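Local coordinates for 2-polyprenyl-6-methoxyphenol hydroxylase-like FAD-dependent oxidoreductase (Streptomyces sp. NRRL 11266, PDB 6UI5), which probably works as a flavin-dependent oxidoreductase, holding flavin-adenine dinucleotide in a Rossmann-type FAD-binding domain that is followed by a thioredoxin-like C-terminal domain, at residues L54-L59 / G420-L425; T67-E72 / P91-L96; G87-T92 / R406-Q411. All coordinates share one frame; numbering follows the deposited sequence.

Interaction 1 (L54-L59 / G420-L425); sequences LDQRGL and GVAETL
The guanidinium of Arg57 meets Leu425 edge-on: the backbone carbonyl carbon of Leu425 lies in its plane, and Arg57 NH1 stands 2.7 Å from Leu425 O. The side chain starts away from 420-425, and a bend at chi2 (-94°) brings the group back. Within its own segment NH1 makes a weak bond to Gln56 O, while NE is paired with Glu20 and NH2 is bonded to Pro470 O, so several partners fix the plane. The flat amide of Gln56 is flanked by leucine: Leu425 CD1 sits 3.9 Å from Gln56 CD, the two side chains running alongside each other in the same direction. Ala422 CB wedges between Gln56 CG, at 3.7 Å, and Asp55 CB, at 3.8 Å. Gln56 CA makes a nearly straight C-H...O contact to Ala422 O (3.2 Å). The carboxylate of Asp55 turns to Arg64 in a salt bridge. Helix 48-55 stops here in a Schellman motif with Gly58 at C-prime. Where the FAD-binding and thioredoxin-like regions join, the side chains therefore meet mainly through carbon atoms, with polar groups of 54-59 turned largely to partners outside the two segments; the buried arginine charge is probably balanced by Glu20, and NH2 is held by Pro470 O.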
ATOM      1  N   LEU A  54      -4.310  -2.893  29.914  1.00 48.35           N
ATOM      2  CA  LEU A  54      -5.135  -3.289  31.051  1.00 57.05           C
ATOM      3  C   LEU A  54      -4.335  -4.120  32.042  1.00 62.19           C
ATOM      4  O   LEU A  54      -4.616  -4.077  33.247  1.00 55.33           O
ATOM      5  CB  LEU A  54      -6.373  -4.069  30.594  1.00 50.44           C
ATOM      6  CG  LEU A  54      -7.449  -3.437  29.707  1.00 49.52           C
ATOM      7  CD1 LEU A  54      -8.423  -4.502  29.170  1.00 49.52           C
ATOM      8  CD2 LEU A  54      -8.238  -2.444  30.494  1.00 41.29           C
ATOM      9  N   ASP A  55      -3.336  -4.867  31.556  1.00 69.00           N
ATOM     10  CA  ASP A  55      -2.470  -5.633  32.452  1.00 63.43           C
ATOM     11  C   ASP A  55      -1.709  -4.713  33.395  1.00 58.09           C
ATOM     12  O   ASP A  55      -1.517  -5.031  34.570  1.00 65.21           O
ATOM     13  CB  ASP A  55      -1.499  -6.481  31.644  1.00 64.61           C
ATOM     14  CG  ASP A  55      -1.816  -7.943  31.711  1.00 76.11           C
ATOM     15  OD1 ASP A  55      -2.538  -8.354  32.651  1.00 86.48           O
ATOM     16  OD2 ASP A  55      -1.327  -8.685  30.834  1.00 79.97           O
ATOM     17  N   GLN A  56      -1.287  -3.554  32.896  1.00 50.45           N
ATOM     18  CA  GLN A  56      -0.607  -2.557  33.711  1.00 42.38           C
ATOM     19  C   GLN A  56      -1.414  -2.120  34.924  1.00 52.53           C
ATOM     20  O   GLN A  56      -0.856  -1.445  35.802  1.00 52.53           O
ATOM     21  CB  GLN A  56      -0.266  -1.353  32.816  1.00 47.09           C
ATOM     22  CG  GLN A  56       0.947  -1.640  31.912  1.00 48.72           C
ATOM     23  CD  GLN A  56       1.210  -0.552  30.918  1.00 51.19           C
ATOM     24  OE1 GLN A  56       1.940  -0.786  29.950  1.00 47.75           O
ATOM     25  NE2 GLN A  56       0.605   0.655  31.124  1.00 42.53           N
ATOM     26  N   ARG A  57      -2.704  -2.480  35.011  1.00 48.76           N
ATOM     27  CA  ARG A  57      -3.506  -2.060  36.152  1.00 54.35           C
ATOM     28  C   ARG A  57      -4.249  -3.241  36.770  1.00 59.41           C
ATOM     29  O   ARG A  57      -5.242  -3.049  37.507  1.00 50.66           O
ATOM     30  CB  ARG A  57      -4.455  -0.935  35.723  1.00 52.29           C
ATOM     31  CG  ARG A  57      -3.703   0.141  34.920  1.00 46.84           C
ATOM     32  CD  ARG A  57      -3.223   1.283  35.789  1.00 50.00           C
ATOM     33  NE  ARG A  57      -2.578   2.361  35.025  1.00 53.04           N
ATOM     34  CZ  ARG A  57      -1.264   2.478  34.893  1.00 56.01           C
ATOM     35  NH1 ARG A  57      -0.457   1.597  35.498  1.00 49.84           N
ATOM     36  NH2 ARG A  57      -0.785   3.505  34.187  1.00 34.61           N
ATOM     37  N   GLY A  58      -3.775  -4.460  36.495  1.00 53.77           N
ATOM     38  CA  GLY A  58      -4.395  -5.640  37.071  1.00 60.10           C
ATOM     39  C   GLY A  58      -5.792  -5.944  36.573  1.00 64.30           C
ATOM     40  O   GLY A  58      -6.480  -6.773  37.175  1.00 61.74           O
ATOM     41  N   LEU A  59      -6.232  -5.306  35.494  1.00 59.48           N
ATOM     42  CA  LEU A  59      -7.585  -5.471  34.991  1.00 58.29           C
ATOM     43  C   LEU A  59      -7.714  -6.542  33.918  1.00 67.79           C
ATOM     44  O   LEU A  59      -8.833  -6.826  33.496  1.00 87.67           O
ATOM     45  CB  LEU A  59      -8.098  -4.143  34.436  1.00 59.92           C
ATOM     46  CG  LEU A  59      -8.007  -2.982  35.421  1.00 63.97           C
ATOM     47  CD1 LEU A  59      -8.040  -1.655  34.690  1.00 54.88           C
ATOM     48  CD2 LEU A  59      -9.151  -3.063  36.418  1.00 69.28           C
ATOM     49  N   GLY A 420       4.622 -10.524  35.422  1.00 51.94           N
ATOM     50  CA  GLY A 420       4.827  -9.984  34.097  1.00 39.14           C
ATOM     51  C   GLY A 420       5.240  -8.532  34.185  1.00 61.29           C
ATOM     52  O   GLY A 420       5.007  -7.862  35.189  1.00 64.03           O
ATOM     53  N   VAL A 421       5.884  -8.024  33.131  1.00 54.01           N
ATOM     54  CA  VAL A 421       6.475  -6.696  33.262  1.00 48.90           C
ATOM     55  C   VAL A 421       5.400  -5.610  33.309  1.00 61.93           C
ATOM     56  O   VAL A 421       5.571  -4.599  34.005  1.00 67.11           O
ATOM     57  CB  VAL A 421       7.512  -6.442  32.151  1.00 47.64           C
ATOM     58  CG1 VAL A 421       6.856  -6.434  30.775  1.00 44.48           C
ATOM     59  CG2 VAL A 421       8.252  -5.119  32.418  1.00 45.48           C
ATOM     60  N   ALA A 422       4.269  -5.796  32.617  1.00 60.07           N
ATOM     61  CA  ALA A 422       3.199  -4.804  32.737  1.00 58.42           C
ATOM     62  C   ALA A 422       2.737  -4.650  34.183  1.00 56.76           C
ATOM     63  O   ALA A 422       2.330  -3.555  34.586  1.00 67.01           O
ATOM     64  CB  ALA A 422       2.007  -5.155  31.833  1.00 48.64           C
ATOM     65  N   GLU A 423       2.829  -5.706  34.989  1.00 49.22           N
ATOM     66  CA  GLU A 423       2.417  -5.602  36.390  1.00 57.63           C
ATOM     67  C   GLU A 423       3.255  -4.616  37.228  1.00 62.69           C
ATOM     68  O   GLU A 423       2.752  -4.130  38.254  1.00 58.17           O
ATOM     69  CB  GLU A 423       2.453  -6.987  37.041  1.00 63.45           C
ATOM     70  CG  GLU A 423       1.577  -8.014  36.332  1.00 82.10           C
ATOM     71  CD  GLU A 423       1.677  -9.413  36.949  1.00 96.71           C
ATOM     72  OE1 GLU A 423       1.868 -10.385  36.185  1.00 94.28           O
ATOM     73  OE2 GLU A 423       1.566  -9.544  38.193  1.00102.31           O
ATOM     74  N   THR A 424       4.512  -4.314  36.846  1.00 51.78           N
ATOM     75  CA  THR A 424       5.320  -3.418  37.676  1.00 46.41           C
ATOM     76  C   THR A 424       4.786  -1.997  37.661  1.00 48.73           C
ATOM     77  O   THR A 424       5.023  -1.241  38.610  1.00 58.31           O
ATOM     78  CB  THR A 424       6.793  -3.391  37.225  1.00 56.28           C
ATOM     79  OG1 THR A 424       6.897  -2.783  35.930  1.00 48.46           O
ATOM     80  CG2 THR A 424       7.391  -4.776  37.184  1.00 38.10           C
ATOM     81  N   LEU A 425       4.093  -1.599  36.597  1.00 50.94           N
ATOM     82  CA  LEU A 425       3.466  -0.275  36.533  1.00 64.39           C
ATOM     83  C   LEU A 425       2.142  -0.153  37.326  1.00 56.02           C
ATOM     84  O   LEU A 425       1.497   0.897  37.236  1.00 56.87           O
ATOM     85  CB  LEU A 425       3.221   0.122  35.072  1.00 59.49           C
ATOM     86  CG  LEU A 425       4.470   0.211  34.177  1.00 53.69           C
ATOM     87  CD1 LEU A 425       4.472  -0.838  33.035  1.00 39.43           C
ATOM     88  CD2 LEU A 425       4.599   1.590  33.599  1.00 64.70           C
TER

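Interaction 2 (T67-E72 / P91-L96); sequences TVTFPE and PTHMVL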
ATOM      1  N   THR A  67     -12.244 -17.302  28.176  1.00 97.58           N
ATOM      2  CA  THR A  67     -12.579 -16.695  26.896  1.00 95.37           C
ATOM      3  C   THR A  67     -11.672 -17.238  25.805  1.00 89.46           C
ATOM      4  O   THR A  67     -10.511 -17.578  26.046  1.00 90.94           O
ATOM      5  CB  THR A  67     -12.454 -15.174  26.959  1.00 98.86           C
ATOM      6  OG1 THR A  67     -11.087 -14.821  27.201  1.00103.82           O
ATOM      7  CG2 THR A  67     -13.354 -14.593  28.060  1.00 94.53           C
ATOM      8  N   VAL A  68     -12.215 -17.317  24.594  1.00 88.78           N
ATOM      9  CA  VAL A  68     -11.501 -17.940  23.482  1.00 83.37           C
ATOM     10  C   VAL A  68     -10.456 -16.979  22.920  1.00 72.66           C
ATOM     11  O   VAL A  68     -10.576 -15.753  23.022  1.00 69.37           O
ATOM     12  CB  VAL A  68     -12.497 -18.403  22.392  1.00 80.35           C
ATOM     13  CG1 VAL A  68     -13.175 -19.696  22.812  1.00 84.00           C
ATOM     14  CG2 VAL A  68     -13.547 -17.347  22.138  1.00 78.75           C
ATOM     15  N   THR A  69      -9.412 -17.535  22.320  1.00 64.20           N
ATOM     16  CA  THR A  69      -8.467 -16.743  21.545  1.00 68.53           C
ATOM     17  C   THR A  69      -8.518 -17.203  20.100  1.00 78.73           C
ATOM     18  O   THR A  69      -8.771 -18.373  19.814  1.00 81.76           O
ATOM     19  CB  THR A  69      -7.014 -16.870  22.046  1.00 57.54           C
ATOM     20  OG1 THR A  69      -6.485 -18.150  21.662  1.00 62.29           O
ATOM     21  CG2 THR A  69      -6.942 -16.726  23.554  1.00 50.88           C
ATOM     22  N   PHE A  70      -8.285 -16.274  19.187  1.00 86.86           N
ATOM     23  CA  PHE A  70      -7.945 -16.759  17.865  1.00 91.46           C
ATOM     24  C   PHE A  70      -6.715 -16.002  17.401  1.00 85.58           C
ATOM     25  O   PHE A  70      -6.598 -14.796  17.654  1.00 80.51           O
ATOM     26  CB  PHE A  70      -9.083 -16.613  16.860  1.00 95.02           C
ATOM     27  CG  PHE A  70      -9.303 -15.227  16.380  1.00 95.94           C
ATOM     28  CD1 PHE A  70      -9.841 -14.269  17.215  1.00 92.71           C
ATOM     29  CD2 PHE A  70      -9.009 -14.894  15.064  1.00105.70           C
ATOM     30  CE1 PHE A  70     -10.072 -12.995  16.753  1.00 99.35           C
ATOM     31  CE2 PHE A  70      -9.231 -13.618  14.592  1.00105.09           C
ATOM     32  CZ  PHE A  70      -9.763 -12.664  15.436  1.00104.93           C
ATOM     33  N   PRO A  71      -5.766 -16.696  16.774  1.00 87.35           N
ATOM     34  CA  PRO A  71      -4.395 -16.185  16.713  1.00 90.39           C
ATOM     35  C   PRO A  71      -4.026 -15.671  15.341  1.00 92.17           C
ATOM     36  O   PRO A  71      -2.853 -15.683  14.944  1.00100.86           O
ATOM     37  CB  PRO A  71      -3.568 -17.415  17.095  1.00 89.76           C
ATOM     38  CG  PRO A  71      -4.443 -18.614  16.643  1.00 91.47           C
ATOM     39  CD  PRO A  71      -5.827 -18.077  16.273  1.00 90.01           C
ATOM     40  N   GLU A  72      -5.026 -15.202  14.611  1.00 77.70           N
ATOM     41  CA  GLU A  72      -4.803 -14.598  13.317  1.00 81.88           C
ATOM     42  C   GLU A  72      -5.191 -13.129  13.360  1.00 70.50           C
ATOM     43  O   GLU A  72      -6.276 -12.773  13.830  1.00 73.98           O
ATOM     44  CB  GLU A  72      -5.558 -15.373  12.247  1.00 93.38           C
ATOM     45  CG  GLU A  72      -4.714 -16.542  11.765  1.00110.84           C
ATOM     46  CD  GLU A  72      -3.571 -16.110  10.836  1.00127.04           C
ATOM     47  OE1 GLU A  72      -2.551 -15.528  11.275  1.00128.04           O
ATOM     48  OE2 GLU A  72      -3.701 -16.331   9.629  1.00134.42           O
ATOM     49  N   PRO A  91      -2.454 -13.391  21.719  1.00 58.33           N
ATOM     50  CA  PRO A  91      -3.591 -13.421  20.793  1.00 58.30           C
ATOM     51  C   PRO A  91      -4.672 -12.458  21.248  1.00 57.22           C
ATOM     52  O   PRO A  91      -4.796 -12.150  22.436  1.00 56.64           O
ATOM     53  CB  PRO A  91      -4.077 -14.869  20.883  1.00 65.89           C
ATOM     54  CG  PRO A  91      -3.688 -15.292  22.309  1.00 61.76           C
ATOM     55  CD  PRO A  91      -2.358 -14.617  22.538  1.00 57.32           C
ATOM     56  N   THR A  92      -5.471 -11.986  20.289  1.00 60.55           N
ATOM     57  CA  THR A  92      -6.722 -11.313  20.641  1.00 50.44           C
ATOM     58  C   THR A  92      -7.600 -12.247  21.458  1.00 51.09           C
ATOM     59  O   THR A  92      -7.792 -13.411  21.093  1.00 58.17           O
ATOM     60  CB  THR A  92      -7.467 -10.866  19.388  1.00 46.61           C
ATOM     61  OG1 THR A  92      -6.848  -9.699  18.854  1.00 49.31           O
ATOM     62  CG2 THR A  92      -8.887 -10.512  19.713  1.00 46.11           C
ATOM     63  N   HIS A  93      -8.114 -11.739  22.577  1.00 50.38           N
ATOM     64  CA  HIS A  93      -9.037 -12.494  23.411  1.00 61.28           C
ATOM     65  C   HIS A  93     -10.476 -12.006  23.215  1.00 60.17           C
ATOM     66  O   HIS A  93     -10.727 -10.813  23.012  1.00 53.33           O
ATOM     67  CB  HIS A  93      -8.646 -12.393  24.884  1.00 58.62           C
ATOM     68  CG  HIS A  93      -7.480 -13.251  25.270  1.00 65.99           C
ATOM     69  ND1 HIS A  93      -6.215 -13.066  24.754  1.00 67.34           N
ATOM     70  CD2 HIS A  93      -7.381 -14.274  26.153  1.00 67.29           C
ATOM     71  CE1 HIS A  93      -5.391 -13.949  25.291  1.00 69.65           C
ATOM     72  NE2 HIS A  93      -6.075 -14.695  26.141  1.00 70.83           N
ATOM     73  N   MET A  94     -11.430 -12.934  23.290  1.00 73.37           N
ATOM     74  CA  MET A  94     -12.831 -12.623  22.995  1.00 69.93           C
ATOM     75  C   MET A  94     -13.511 -12.212  24.296  1.00 64.39           C
ATOM     76  O   MET A  94     -14.158 -13.001  24.982  1.00 74.37           O
ATOM     77  CB  MET A  94     -13.507 -13.814  22.336  1.00 75.66           C
ATOM     78  CG  MET A  94     -12.822 -14.242  21.031  1.00 86.09           C
ATOM     79  SD  MET A  94     -13.259 -13.342  19.529  1.00100.43           S
ATOM     80  CE  MET A  94     -11.933 -12.165  19.397  1.00101.92           C
ATOM     81  N   VAL A  95     -13.319 -10.946  24.648  1.00 58.08           N
ATOM     82  CA  VAL A  95     -13.870 -10.361  25.858  1.00 56.73           C
ATOM     83  C   VAL A  95     -15.007  -9.449  25.442  1.00 66.97           C
ATOM     84  O   VAL A  95     -14.908  -8.731  24.444  1.00 76.29           O
ATOM     85  CB  VAL A  95     -12.823  -9.581  26.672  1.00 53.14           C
ATOM     86  CG1 VAL A  95     -13.431  -9.151  27.990  1.00 60.61           C
ATOM     87  CG2 VAL A  95     -11.567 -10.434  26.906  1.00 55.34           C
ATOM     88  N   LEU A  96     -16.090  -9.489  26.191  1.00 66.72           N
ATOM     89  CA  LEU A  96     -17.274  -8.748  25.823  1.00 69.13           C
ATOM     90  C   LEU A  96     -17.182  -7.355  26.421  1.00 64.62           C
ATOM     91  O   LEU A  96     -16.873  -7.202  27.609  1.00 62.01           O
ATOM     92  CB  LEU A  96     -18.527  -9.483  26.293  1.00 84.35           C
ATOM     93  CG  LEU A  96     -18.538 -10.945  25.803  1.00103.28           C
ATOM     94  CD1 LEU A  96     -17.749 -11.940  26.710  1.00114.10           C
ATOM     95  CD2 LEU A  96     -19.950 -11.462  25.510  1.00100.98           C
TER
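Thr67 sets its CB 3.4 Å from Met94 O and points OG1 at the edge of the His93 ring, in the ring plane; that hydroxyl is hydrogen-bonded to Arg64 O. At Val68 the backbone carbonyl accepts from Met94 N (3.0 Å), while Val68 CG2 packs 3.4 Å from Met94 CG. Thr69 faces His93 as an antiparallel non-hydrogen-bonded pair. Its methyl is beside the backbone N, with OG1 at chi1 74°, and lies over one face of the imidazole, a CH-pi contact with Thr69 CG2 3.5 Å from the His93 ring centroid. His93 ND1 donates to Pro91 O at 2.9 Å, which helps to fix the ring's rotation against that methyl. This short pairing joins strand 92-93 to one edge of strand 69-75, the middle strand of a three-stranded antiparallel sheet, and Leu96 then takes the N-cap position before helix 97-110. Phe70 gives only a weak amide bond to Thr92 O. On the face of the sheet that carries Phe70 and Thr92, the phenyl ring meets Met94 in a Met-aromatic contact: the bent thioether chain brings Met94 CE to the ring edge, 3.3 Å from Phe70 CE1, with the sulfur oblique. Pro71 merely brushes Pro91 through Pro71 CA and Pro91 CB.

Interaction 3 (G87-T92 / R406-Q411); sequences GPREPT and RLPKVQ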
ATOM      1  N   GLY A  87       9.232  -9.744  20.136  1.00 82.06           N
ATOM      2  CA  GLY A  87       9.015 -10.219  21.487  1.00 81.92           C
ATOM      3  C   GLY A  87       7.844 -11.163  21.577  1.00 76.79           C
ATOM      4  O   GLY A  87       7.172 -11.423  20.581  1.00 85.93           O
ATOM      5  N   PRO A  88       7.593 -11.722  22.760  1.00 71.37           N
ATOM      6  CA  PRO A  88       6.317 -12.423  22.987  1.00 69.73           C
ATOM      7  C   PRO A  88       5.162 -11.449  23.206  1.00 69.86           C
ATOM      8  O   PRO A  88       5.298 -10.439  23.903  1.00 73.08           O
ATOM      9  CB  PRO A  88       6.577 -13.252  24.254  1.00 55.82           C
ATOM     10  CG  PRO A  88       8.067 -13.270  24.425  1.00 63.15           C
ATOM     11  CD  PRO A  88       8.569 -11.985  23.825  1.00 71.87           C
ATOM     12  N   ARG A  89       4.017 -11.758  22.584  1.00 67.05           N
ATOM     13  CA  ARG A  89       2.762 -11.062  22.861  1.00 64.27           C
ATOM     14  C   ARG A  89       1.565 -12.003  22.866  1.00 72.98           C
ATOM     15  O   ARG A  89       1.719 -13.223  22.913  1.00 86.37           O
ATOM     16  CB  ARG A  89       2.517  -9.929  21.860  1.00 59.15           C
ATOM     17  CG  ARG A  89       3.795  -9.247  21.336  1.00 49.29           C
ATOM     18  CD  ARG A  89       3.791  -7.778  21.656  1.00 48.89           C
ATOM     19  NE  ARG A  89       5.066  -7.146  21.323  1.00 56.54           N
ATOM     20  CZ  ARG A  89       5.651  -6.184  22.033  1.00 60.38           C
ATOM     21  NH1 ARG A  89       5.077  -5.693  23.150  1.00 50.13           N
ATOM     22  NH2 ARG A  89       6.838  -5.704  21.634  1.00 67.78           N
ATOM     23  N   GLU A  90       0.374 -11.424  22.788  1.00 71.86           N
ATOM     24  CA  GLU A  90      -0.846 -12.159  23.072  1.00 69.39           C
ATOM     25  C   GLU A  90      -1.716 -12.295  21.833  1.00 61.35           C
ATOM     26  O   GLU A  90      -1.750 -11.399  20.985  1.00 60.76           O
ATOM     27  CB  GLU A  90      -1.672 -11.455  24.153  1.00 78.47           C
ATOM     28  CG  GLU A  90      -1.159 -11.583  25.539  1.00 92.37           C
ATOM     29  CD  GLU A  90      -1.973 -10.748  26.503  1.00100.93           C
ATOM     30  OE1 GLU A  90      -1.751  -9.517  26.542  1.00104.23           O
ATOM     31  OE2 GLU A  90      -2.839 -11.320  27.205  1.00103.38           O
ATOM     32  N   PRO A  91      -2.454 -13.391  21.719  1.00 58.33           N
ATOM     33  CA  PRO A  91      -3.591 -13.421  20.793  1.00 58.30           C
ATOM     34  C   PRO A  91      -4.672 -12.458  21.248  1.00 57.22           C
ATOM     35  O   PRO A  91      -4.796 -12.150  22.436  1.00 56.64           O
ATOM     36  CB  PRO A  91      -4.077 -14.869  20.883  1.00 65.89           C
ATOM     37  CG  PRO A  91      -3.688 -15.292  22.309  1.00 61.76           C
ATOM     38  CD  PRO A  91      -2.358 -14.617  22.538  1.00 57.32           C
ATOM     39  N   THR A  92      -5.471 -11.986  20.289  1.00 60.55           N
ATOM     40  CA  THR A  92      -6.722 -11.313  20.641  1.00 50.44           C
ATOM     41  C   THR A  92      -7.600 -12.247  21.458  1.00 51.09           C
ATOM     42  O   THR A  92      -7.792 -13.411  21.093  1.00 58.17           O
ATOM     43  CB  THR A  92      -7.467 -10.866  19.388  1.00 46.61           C
ATOM     44  OG1 THR A  92      -6.848  -9.699  18.854  1.00 49.31           O
ATOM     45  CG2 THR A  92      -8.887 -10.512  19.713  1.00 46.11           C
ATOM     46  N   ARG A 406       5.520  -0.001  24.758  1.00 47.41           N
ATOM     47  CA  ARG A 406       5.384  -0.877  25.907  1.00 49.08           C
ATOM     48  C   ARG A 406       6.106  -2.188  25.615  1.00 48.07           C
ATOM     49  O   ARG A 406       6.085  -2.698  24.492  1.00 44.36           O
ATOM     50  CB  ARG A 406       3.895  -1.114  26.237  1.00 41.62           C
ATOM     51  CG  ARG A 406       3.149   0.135  26.832  1.00 48.06           C
ATOM     52  CD  ARG A 406       1.639  -0.105  26.913  1.00 45.92           C
ATOM     53  NE  ARG A 406       1.304  -0.955  25.789  1.00 48.01           N
ATOM     54  CZ  ARG A 406       0.757  -0.523  24.674  1.00 43.43           C
ATOM     55  NH1 ARG A 406       0.415   0.758  24.566  1.00 41.54           N
ATOM     56  NH2 ARG A 406       0.536  -1.380  23.682  1.00 48.90           N
ATOM     57  N   LEU A 407       6.742  -2.734  26.641  1.00 45.46           N
ATOM     58  CA  LEU A 407       7.570  -3.915  26.501  1.00 48.08           C
ATOM     59  C   LEU A 407       6.761  -5.172  26.133  1.00 67.80           C
ATOM     60  O   LEU A 407       5.539  -5.237  26.344  1.00 70.37           O
ATOM     61  CB  LEU A 407       8.308  -4.152  27.808  1.00 46.12           C
ATOM     62  CG  LEU A 407       9.446  -3.174  28.033  1.00 48.08           C
ATOM     63  CD1 LEU A 407       9.921  -3.357  29.460  1.00 56.44           C
ATOM     64  CD2 LEU A 407      10.580  -3.486  27.026  1.00 45.24           C
ATOM     65  N   PRO A 408       7.441  -6.200  25.611  1.00 64.38           N
ATOM     66  CA  PRO A 408       6.771  -7.479  25.324  1.00 53.03           C
ATOM     67  C   PRO A 408       6.436  -8.276  26.578  1.00 57.13           C
ATOM     68  O   PRO A 408       6.966  -8.049  27.673  1.00 54.98           O
ATOM     69  CB  PRO A 408       7.793  -8.236  24.464  1.00 62.21           C
ATOM     70  CG  PRO A 408       8.779  -7.193  23.996  1.00 68.88           C
ATOM     71  CD  PRO A 408       8.815  -6.160  25.070  1.00 67.89           C
ATOM     72  N   LYS A 409       5.536  -9.246  26.395  1.00 59.90           N
ATOM     73  CA  LYS A 409       5.006  -9.996  27.530  1.00 63.27           C
ATOM     74  C   LYS A 409       6.065 -10.969  28.025  1.00 61.13           C
ATOM     75  O   LYS A 409       6.154 -12.106  27.551  1.00 64.23           O
ATOM     76  CB  LYS A 409       3.705 -10.720  27.148  1.00 67.41           C
ATOM     77  CG  LYS A 409       3.153 -11.659  28.219  1.00 76.22           C
ATOM     78  CD  LYS A 409       1.699 -12.045  27.987  1.00 73.59           C
ATOM     79  CE  LYS A 409       0.753 -11.042  28.632  1.00 76.13           C
ATOM     80  NZ  LYS A 409      -0.365 -11.726  29.388  1.00 73.34           N
ATOM     81  N   VAL A 410       6.900 -10.525  28.950  1.00 56.60           N
ATOM     82  CA  VAL A 410       7.969 -11.373  29.458  1.00 60.59           C
ATOM     83  C   VAL A 410       7.818 -11.456  30.960  1.00 53.83           C
ATOM     84  O   VAL A 410       7.334 -10.525  31.610  1.00 56.66           O
ATOM     85  CB  VAL A 410       9.399 -10.878  29.082  1.00 57.83           C
ATOM     86  CG1 VAL A 410       9.672 -11.077  27.594  1.00 45.33           C
ATOM     87  CG2 VAL A 410       9.619  -9.415  29.484  1.00 36.88           C
ATOM     88  N   GLN A 411       8.244 -12.586  31.504  1.00 64.81           N
ATOM     89  CA  GLN A 411       8.409 -12.717  32.942  1.00 69.20           C
ATOM     90  C   GLN A 411       9.602 -11.905  33.420  1.00 67.74           C
ATOM     91  O   GLN A 411      10.664 -11.902  32.792  1.00 73.73           O
ATOM     92  CB  GLN A 411       8.619 -14.182  33.312  1.00 75.95           C
ATOM     93  CG  GLN A 411       7.375 -15.002  33.229  1.00 84.46           C
ATOM     94  CD  GLN A 411       6.350 -14.504  34.202  1.00 93.60           C
ATOM     95  OE1 GLN A 411       5.533 -13.646  33.868  1.00 93.75           O
ATOM     96  NE2 GLN A 411       6.396 -15.021  35.429  1.00 95.58           N
TER
HETATM   97  O   HOH W   1       8.055  -3.608  22.774  1.00 79.45           O
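Two irregular segments cross here at about 90°, Gly87 lying beside Pro408 and Arg89 beside Lys409. One direct backbone bond joins them, from Lys409 N to Pro88 O (2.8 Å). Lys409 is also the centre of an inverse gamma turn. Gly87, at positive phi, brings its CA to 3.8 Å from Pro408 CB, where the backbone runs close against the proline ring. The Pro88 ring crosses that of Pro408, Pro88 CD being 3.9 Å from Pro408 CB, and also touches a methyl of Val410. Arg89 begins by pointing away from 406-411 and bends at chi2 (-121°) to lay one face of its guanidinium over Pro408, with Pro408 CB above the centre. Arg89 NE is hydrogen-bonded to Gln86 O. From the guanidinium edge, Arg89 NH1 makes a long, weak bond to Arg406 O. Arg89 NH2 donates to a water (2.7 Å from NH2 to the water O) lying in the guanidinium plane, and this water in turn donates to the same Arg406 carbonyl. Glu90 and Lys409 cross at roughly a right angle. The lysine chain sets out with CG anti to the backbone N (chi1 173°), then bends at chi3 and chi4; Lys409 CD and CE lie against Glu90 CG and CD, and Lys409 NZ ends in a salt bridge with Glu90 OE2 (3.3 Å). Glu90 OE2 is also paired with Arg64, and so probably offsets the closeness of the like-charged Lys409 and Arg64. Glu52 of helix 48-55 pairs with both Arg89 and Arg406, and Glu90 packs on Leu51 of that helix, while Leu407 turns to strand 465-468 of the thioredoxin-like part.

Overall arrangement
Interactions 1 and 3 form one continuous seam between the FAD-binding and thioredoxin-like regions, their centres about 12 Å apart. They touch directly: Val421 N probably bonds to Val410 O (3.3 Å), and Gln56 OE1 packs 3.1 Å from Arg406 CD. A long, weak ion pair also links Asp55 to Lys409. Interaction 2 stays within the FAD-binding region, about 14 Å from interaction 3 between centres, and continues from it through the shared Pro91 and Thr92. It does not touch interaction 1. Arg64 ties all three together, its side chain pairing with Asp55 and Glu90 and its backbone carbonyl bonding to Thr67 OG1. Interaction 2 leads toward the cofactor, the Met94 side chain being about 9 Å from the bound FAD.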